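Local structure of TOG array regulator of axonemal microtubules protein 1 (Mus musculus, 5DN7) at residues Val113-Asn119 / His155-Arg159. The protein helps build primary cilia, binding microtubules and promoting their polymerization through TOG domains made of HEAT repeats, the second of which forms this chain. Residues are numbered along the deposited sequence; the frame is centred on the assembly and turned at random. Where two conformers were deposited one is given.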
# COMPACT_ATOMS: atom_id res chain seq x y z
N VAL A 113 0.63 -5.12 3.99
CA VAL A 113 1.52 -4.35 4.84
C VAL A 113 2.71 -5.21 5.30
O VAL A 113 3.85 -4.72 5.37
CB VAL A 113 0.78 -3.76 6.07
CG1 VAL A 113 1.79 -3.17 7.06
CG2 VAL A 113 -0.22 -2.70 5.63
N LYS A 114 2.44 -6.49 5.60
CA LYS A 114 3.53 -7.39 5.97
C LYS A 114 4.75 -7.34 5.03
O LYS A 114 5.89 -7.31 5.50
CB LYS A 114 3.02 -8.83 6.04
CG LYS A 114 4.10 -9.82 6.45
CD LYS A 114 3.63 -11.26 6.39
CE LYS A 114 2.55 -11.54 7.41
NZ LYS A 114 2.09 -12.95 7.37
N VAL A 115 4.53 -7.34 3.71
CA VAL A 115 5.64 -7.41 2.76
C VAL A 115 6.24 -6.04 2.43
O VAL A 115 7.17 -5.95 1.63
CB VAL A 115 5.22 -8.10 1.43
CG1 VAL A 115 4.79 -9.54 1.69
CG2 VAL A 115 4.13 -7.28 0.69
N LEU A 116 5.72 -4.97 3.02
CA LEU A 116 6.29 -3.65 2.77
C LEU A 116 7.70 -3.48 3.36
O LEU A 116 8.45 -2.58 2.95
CB LEU A 116 5.39 -2.57 3.35
CG LEU A 116 3.97 -2.37 2.83
CD1 LEU A 116 3.43 -1.14 3.53
CD2 LEU A 116 3.93 -2.19 1.32
N ALA A 117 8.05 -4.33 4.33
CA ALA A 117 9.38 -4.31 4.92
C ALA A 117 10.41 -4.85 3.95
O ALA A 117 11.62 -4.63 4.14
CB ALA A 117 9.40 -5.14 6.20
N ASP A 118 9.94 -5.55 2.93
CA ASP A 118 10.83 -6.23 2.00
C ASP A 118 11.24 -5.29 0.88
O ASP A 118 10.43 -4.89 0.05
CB ASP A 118 10.16 -7.49 1.45
CG ASP A 118 11.09 -8.30 0.54
OD1 ASP A 118 12.27 -7.90 0.36
OD2 ASP A 118 10.64 -9.36 0.03
N ASN A 119 12.53 -4.96 0.85
CA ASN A 119 13.03 -3.89 0.02
C ASN A 119 13.34 -4.34 -1.41
O ASN A 119 14.35 -3.94 -1.98
CB ASN A 119 14.30 -3.31 0.67
CG ASN A 119 14.69 -1.98 0.09
OD1 ASN A 119 13.82 -1.15 -0.21
ND2 ASN A 119 15.99 -1.76 -0.11
N HIS A 155 8.77 -0.96 11.89
CA HIS A 155 9.73 -1.02 10.78
C HIS A 155 9.64 0.26 9.94
O HIS A 155 8.58 0.58 9.39
CB HIS A 155 9.49 -2.25 9.90
CG HIS A 155 10.69 -2.68 9.11
ND1 HIS A 155 11.34 -1.83 8.23
CD2 HIS A 155 11.36 -3.85 9.06
CE1 HIS A 155 12.36 -2.47 7.69
NE2 HIS A 155 12.39 -3.71 8.17
N SER A 156 10.72 1.02 9.87
CA SER A 156 10.70 2.29 9.15
C SER A 156 10.43 2.16 7.63
O SER A 156 9.92 3.11 7.00
CB SER A 156 12.00 3.07 9.40
OG SER A 156 13.13 2.35 8.98
N ARG A 157 10.73 1.02 7.01
CA ARG A 157 10.38 0.87 5.59
C ARG A 157 8.87 0.77 5.41
O ARG A 157 8.33 1.23 4.40
CB ARG A 157 11.06 -0.33 4.94
CG ARG A 157 10.86 -0.33 3.42
CD ARG A 157 11.47 -1.51 2.70
NE ARG A 157 10.54 -2.09 1.74
CZ ARG A 157 10.32 -1.60 0.52
NH1 ARG A 157 10.99 -0.53 0.11
NH2 ARG A 157 9.44 -2.19 -0.29
N VAL A 158 8.18 0.17 6.38
CA VAL A 158 6.72 0.13 6.37
C VAL A 158 6.18 1.55 6.37
O VAL A 158 5.34 1.89 5.55
CB VAL A 158 6.15 -0.65 7.58
CG1 VAL A 158 4.64 -0.41 7.72
CG2 VAL A 158 6.45 -2.13 7.42
N ARG A 159 6.69 2.38 7.28
CA ARG A 159 6.24 3.77 7.38
C ARG A 159 6.50 4.53 6.06
O ARG A 159 5.62 5.24 5.53
CB ARG A 159 6.93 4.46 8.57
CG ARG A 159 6.70 3.71 9.91
CD ARG A 159 6.89 4.58 11.14
NE ARG A 159 8.24 5.15 11.23
CZ ARG A 159 9.31 4.49 11.70
NH1 ARG A 159 9.20 3.22 12.09
NH2 ARG A 159 10.49 5.10 11.76
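His155, whose ring leans on Ala117, uses its ND1 to accept the backbone N-H of Arg157; Arg157 N lies 3.2 Å from His155 ND1. The donor lies 7° from the ring plane and the bond is fairly straight, at 154°: an N-cap that occupies an amide in the opening turn of helix 156-172. With CG trans to the backbone N (chi1 -157°), the imidazole swings forward beside its own carbonyl carbon, where ND1 meets that amide. The same ring offers a face to the neighbouring turn, and Ala117 CB sits 3.9 Å from its centroid in a CH-pi contact. The cap thus helps to fix the orientation of the surface on which the methyl rests. The TOG region is a solenoid of HEAT-type repeats; here the turn after helix 105-114, in predicted HEAT 6, packs on the start of helix 156-172, in predicted HEAT 7. In TOG domains generally, loops within repeats form the tubulin-binding edge. Deeper in, Val158 splits its branches: CG1 meets Val113 CG1 at 4.0 Å, the two side chains crossing nearly perpendicularly, while CG2 packs 4.2 Å from Leu116 CB. Tyr127, Phe131 and Ile165 also touch Leu116. Arg157 was modelled in two conformers; in one, its chain runs out, bends at chi3 and passes the Leu116 carbonyl, tentatively placing its guanidinium against Asn119 CA, and the 2.5 Å from NE to Leu116 O is doubtful.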